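Local atomic coordinates of acinetobacter secreted protease CpaA (Acinetobacter nosocomialis M2, PDB entry 6O38), a protein that probably acts as a secreted zinc metalloprotease of the reprolysin-like family, exported by a type II secretion system with the help of its chaperone CpaB. Residues 496-501 with 506-511; 523-528 with 534-539. All blocks are in the same frame, centred on the assembly; numbering follows the deposited sequence.

Interaction 1. Residues 496-501 with 506-511. With ZN (zinc ion), chain M.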
# COMPACT_ATOMS: atom_id res chain seq x y z
N MSE A 496 -10.11 -13.70 -0.00
CA MSE A 496 -11.43 -13.49 -0.57
C MSE A 496 -11.37 -12.77 -1.91
O MSE A 496 -11.99 -13.19 -2.88
CB MSE A 496 -12.32 -12.69 0.39
CG MSE A 496 -13.76 -12.61 -0.07
SE MSE A 496 -14.88 -11.44 1.00
CE MSE A 496 -16.60 -11.88 0.21
N ARG A 497 -10.61 -11.67 -1.96
CA ARG A 497 -10.44 -10.95 -3.22
C ARG A 497 -9.78 -11.82 -4.29
O ARG A 497 -9.93 -11.54 -5.48
CB ARG A 497 -9.62 -9.68 -3.01
CG ARG A 497 -8.15 -9.92 -2.68
CD ARG A 497 -7.38 -8.61 -2.68
NE ARG A 497 -5.97 -8.79 -2.35
CZ ARG A 497 -5.12 -7.79 -2.14
NH1 ARG A 497 -5.53 -6.53 -2.23
NH2 ARG A 497 -3.85 -8.05 -1.84
N HIS A 498 -9.08 -12.88 -3.88
CA HIS A 498 -8.50 -13.81 -4.83
C HIS A 498 -9.54 -14.79 -5.35
O HIS A 498 -9.64 -15.03 -6.55
CB HIS A 498 -7.32 -14.55 -4.19
CG HIS A 498 -6.67 -15.55 -5.10
ND1 HIS A 498 -5.64 -15.22 -5.95
CD2 HIS A 498 -6.89 -16.87 -5.28
CE1 HIS A 498 -5.26 -16.29 -6.62
NE2 HIS A 498 -6.00 -17.31 -6.23
N GLU A 499 -10.33 -15.37 -4.44
CA GLU A 499 -11.35 -16.33 -4.85
C GLU A 499 -12.48 -15.64 -5.62
O GLU A 499 -13.00 -16.20 -6.59
CB GLU A 499 -11.90 -17.07 -3.63
CG GLU A 499 -10.85 -17.80 -2.82
CD GLU A 499 -10.01 -18.76 -3.65
OE1 GLU A 499 -8.80 -18.88 -3.38
OE2 GLU A 499 -10.56 -19.38 -4.59
N VAL A 500 -12.86 -14.43 -5.20
CA VAL A 500 -13.88 -13.69 -5.93
C VAL A 500 -13.38 -13.33 -7.33
O VAL A 500 -14.14 -13.32 -8.30
CB VAL A 500 -14.30 -12.43 -5.14
CG1 VAL A 500 -15.14 -11.50 -6.00
CG2 VAL A 500 -15.06 -12.84 -3.89
N GLY A 501 -12.08 -13.04 -7.45
CA GLY A 501 -11.49 -12.84 -8.76
C GLY A 501 -11.69 -14.04 -9.67
O GLY A 501 -12.00 -13.88 -10.86
N LEU A 506 -11.26 -14.77 -13.65
CA LEU A 506 -9.83 -14.51 -13.73
C LEU A 506 -9.03 -15.79 -13.46
O LEU A 506 -9.46 -16.67 -12.71
CB LEU A 506 -9.42 -13.42 -12.74
CG LEU A 506 -10.13 -12.08 -12.92
CD1 LEU A 506 -9.61 -11.06 -11.92
CD2 LEU A 506 -9.98 -11.58 -14.34
N TYR A 507 -7.86 -15.87 -14.08
CA TYR A 507 -6.94 -16.98 -13.92
C TYR A 507 -5.64 -16.49 -13.30
O TYR A 507 -5.41 -15.28 -13.17
CB TYR A 507 -6.67 -17.67 -15.26
CG TYR A 507 -7.90 -18.24 -15.94
CD1 TYR A 507 -8.75 -17.42 -16.68
CD2 TYR A 507 -8.21 -19.59 -15.84
CE1 TYR A 507 -9.87 -17.94 -17.29
CE2 TYR A 507 -9.33 -20.11 -16.45
CZ TYR A 507 -10.16 -19.28 -17.18
OH TYR A 507 -11.28 -19.79 -17.79
N HIS A 508 -4.80 -17.44 -12.91
CA HIS A 508 -3.51 -17.08 -12.33
C HIS A 508 -2.56 -16.55 -13.40
O HIS A 508 -2.81 -16.67 -14.60
CB HIS A 508 -2.89 -18.29 -11.63
CG HIS A 508 -3.59 -18.69 -10.37
ND1 HIS A 508 -3.58 -19.98 -9.89
CD2 HIS A 508 -4.32 -17.97 -9.49
CE1 HIS A 508 -4.28 -20.04 -8.77
NE2 HIS A 508 -4.74 -18.83 -8.50
N ASN A 509 -1.47 -15.94 -12.94
CA ASN A 509 -0.45 -15.45 -13.85
C ASN A 509 0.11 -16.59 -14.69
O ASN A 509 0.22 -17.73 -14.24
CB ASN A 509 0.68 -14.77 -13.07
CG ASN A 509 1.27 -15.67 -12.00
OD1 ASN A 509 0.64 -15.95 -10.99
ND2 ASN A 509 2.50 -16.12 -12.23
N GLY A 510 0.47 -16.27 -15.94
CA GLY A 510 0.93 -17.27 -16.88
C GLY A 510 -0.15 -17.89 -17.72
O GLY A 510 0.16 -18.56 -18.72
N SER A 511 -1.42 -17.71 -17.35
CA SER A 511 -2.53 -18.27 -18.11
C SER A 511 -2.60 -17.66 -19.51
O SER A 511 -2.20 -16.51 -19.73
CB SER A 511 -3.85 -18.05 -17.38
OG SER A 511 -4.94 -18.57 -18.12
ZN ZN M . -6.42 -19.20 -7.33
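The imidazole rings of H498 and H508 meet rim to rim, neither lying over the face of the other; their centroids are 5.0 Å apart and their planes are turned by 28°. At the edge of each ring, close to its plane, sits the NE2 of the other, and the carboxyl carbon CD of E499 lies at the edge of H498 as well. The two nitrogens converge on one zinc ion, H498 NE2 at 2.2 Å and H508 NE2 at 2.1 Å, so H498 NE2 and H508 NE2 are 3.0 Å apart as co-ligands, not as a hydrogen-bonded pair. With CG anti to the backbone N (chi1 179°), the H498 ring lies beside its own carbonyl carbon, with NE2 on the zinc; its ND1 is hydrogen-bonded to the carbonyl O of A526. At the end of 496-501, L506 N donates to G501 O at 3.0 Å, and the L506 side chain packs beside G501. H502 of the same helix and, from the chaperone CpaB, D170 also bind the metal, and E172 of CpaB accepts from H508 N. The sequence fits the HExxHxxGxxH zinc motif of metzincin proteases, and an aspartate of the chaperone on the zinc is consistent with a protease held inactive before secretion.

Interaction 2. Residues 523-528 with 534-539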
# COMPACT_ATOMS: atom_id res chain seq x y z
N GLY A 523 6.04 -6.33 -7.10
CA GLY A 523 4.63 -6.23 -6.77
C GLY A 523 3.75 -6.98 -7.75
O GLY A 523 3.86 -6.78 -8.96
N SER A 524 2.88 -7.84 -7.23
CA SER A 524 2.04 -8.71 -8.05
C SER A 524 0.58 -8.48 -7.73
O SER A 524 0.21 -8.32 -6.56
CB SER A 524 2.41 -10.18 -7.83
OG SER A 524 3.75 -10.43 -8.21
N THR A 525 -0.26 -8.48 -8.76
CA THR A 525 -1.68 -8.23 -8.58
C THR A 525 -2.35 -9.42 -7.89
O THR A 525 -1.71 -10.43 -7.57
CB THR A 525 -2.35 -7.93 -9.93
OG1 THR A 525 -2.28 -9.09 -10.77
CG2 THR A 525 -1.65 -6.77 -10.61
N ALA A 526 -3.66 -9.29 -7.67
CA ALA A 526 -4.38 -10.26 -6.84
C ALA A 526 -4.32 -11.67 -7.42
O ALA A 526 -4.17 -12.65 -6.68
CB ALA A 526 -5.83 -9.81 -6.66
N MSE A 527 -4.43 -11.79 -8.74
CA MSE A 527 -4.42 -13.11 -9.37
C MSE A 527 -3.01 -13.61 -9.66
O MSE A 527 -2.81 -14.78 -9.99
CB MSE A 527 -5.23 -13.09 -10.67
CG MSE A 527 -6.68 -12.69 -10.51
SE MSE A 527 -7.59 -13.74 -9.15
CE MSE A 527 -8.04 -12.28 -7.96
N GLY A 528 -2.03 -12.72 -9.54
CA GLY A 528 -0.67 -13.07 -9.91
C GLY A 528 0.33 -13.05 -8.77
O GLY A 528 1.53 -12.90 -8.99
N PHE A 534 -4.32 -4.37 -6.19
CA PHE A 534 -4.74 -4.10 -7.55
C PHE A 534 -5.13 -5.40 -8.24
O PHE A 534 -4.58 -6.46 -7.96
CB PHE A 534 -3.65 -3.41 -8.38
CG PHE A 534 -3.31 -2.03 -7.91
CD1 PHE A 534 -4.06 -0.94 -8.32
CD2 PHE A 534 -2.22 -1.82 -7.09
CE1 PHE A 534 -3.74 0.34 -7.89
CE2 PHE A 534 -1.89 -0.54 -6.66
CZ PHE A 534 -2.65 0.54 -7.06
N TYR A 535 -6.10 -5.30 -9.15
CA TYR A 535 -6.27 -6.27 -10.22
C TYR A 535 -5.48 -5.79 -11.44
O TYR A 535 -5.29 -4.59 -11.64
CB TYR A 535 -7.74 -6.45 -10.58
CG TYR A 535 -8.58 -7.10 -9.49
CD1 TYR A 535 -8.53 -8.47 -9.27
CD2 TYR A 535 -9.41 -6.34 -8.69
CE1 TYR A 535 -9.29 -9.06 -8.29
CE2 TYR A 535 -10.18 -6.92 -7.70
CZ TYR A 535 -10.12 -8.29 -7.50
OH TYR A 535 -10.88 -8.88 -6.52
N SER A 536 -5.02 -6.74 -12.25
CA SER A 536 -4.10 -6.39 -13.32
C SER A 536 -4.81 -5.60 -14.41
O SER A 536 -5.97 -5.85 -14.74
CB SER A 536 -3.47 -7.65 -13.92
OG SER A 536 -4.42 -8.41 -14.64
N SER A 537 -4.10 -4.62 -14.97
CA SER A 537 -4.60 -3.75 -16.03
C SER A 537 -3.45 -2.96 -16.65
O SER A 537 -2.59 -2.45 -15.92
CB SER A 537 -5.67 -2.79 -15.49
OG SER A 537 -6.02 -1.83 -16.47
N PRO A 538 -3.41 -2.84 -17.98
CA PRO A 538 -2.36 -2.02 -18.61
C PRO A 538 -2.53 -0.53 -18.40
O PRO A 538 -1.73 0.25 -18.93
CB PRO A 538 -2.50 -2.39 -20.10
CG PRO A 538 -3.92 -2.79 -20.25
CD PRO A 538 -4.31 -3.45 -18.96
N TYR A 539 -3.55 -0.10 -17.66
CA TYR A 539 -3.75 1.31 -17.35
C TYR A 539 -3.46 1.61 -15.88
O TYR A 539 -3.72 2.73 -15.42
CB TYR A 539 -5.17 1.73 -17.72
CG TYR A 539 -5.56 1.28 -19.11
CD1 TYR A 539 -4.90 1.77 -20.23
CD2 TYR A 539 -6.57 0.35 -19.30
CE1 TYR A 539 -5.25 1.35 -21.50
CE2 TYR A 539 -6.93 -0.08 -20.57
CZ TYR A 539 -6.27 0.43 -21.66
OH TYR A 539 -6.62 0.01 -22.93
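Selenomethionine M527 doubles back on itself to reach Y535: bends at chi2 (-53°) and chi3 (119°) bring its terminal methyl CE to the edge of the phenol ring, near the ring plane, 3.5 Å from Y535 CE1. A526 CB also reaches Y535 CE1, obliquely, at 3.9 Å. The Y535 hydroxyl is hydrogen-bonded to the carbonyl O of R497, which probably helps to hold the far end of the ring. Between the backbones a single hydrogen bond runs from A526 N to F534 O, 3.0 Å long, with the donor nearly on the line of the carbonyl (C=O...N 168°). Next to it, T525 packs over the 534-536 chain: its CB lies 3.3 Å from F534 O, its methyl CG2 lies 3.7 Å from S536 N, and OG1 faces S536 CB at 3.7 Å. Neither hydroxyl is spent on the other segment, as T525 OG1 is hydrogen-bonded to F518 N, and S536 OG to S516 O and A557 N. Within 523-528, G528 N bonds back to T525 O and closes a tight turn around A526 and M527. The turn lies near the zinc, the M527 side chain approaching to about 6 Å from the ion at the nearest atom, consistent with the Met-turn of metzincins; one backbone bond and the apolar contacts of A526 and M527 with Y535 join it to 534-536.

How the interactions relate
Interaction 1 closes before interaction 2 opens along the chain, and their centres lie 10 Å apart in the presumed metalloprotease part of the molecule. Helix 496-504 supplies one side of interaction 1; the other three segments belong to the long irregular region between that helix and helix 557-569. Residues from both contacts, L506 and Y535, pack against helix 557-569, while R497 and Y535 both touch helix 391-411. The two contacts also meet directly, M527 packing against L506 and the backbone of Y507. The presumed Met-turn region thus packs against the zinc-binding helix and the loop that carries H508, whereas the chaperone CpaB touches interaction 1 alone.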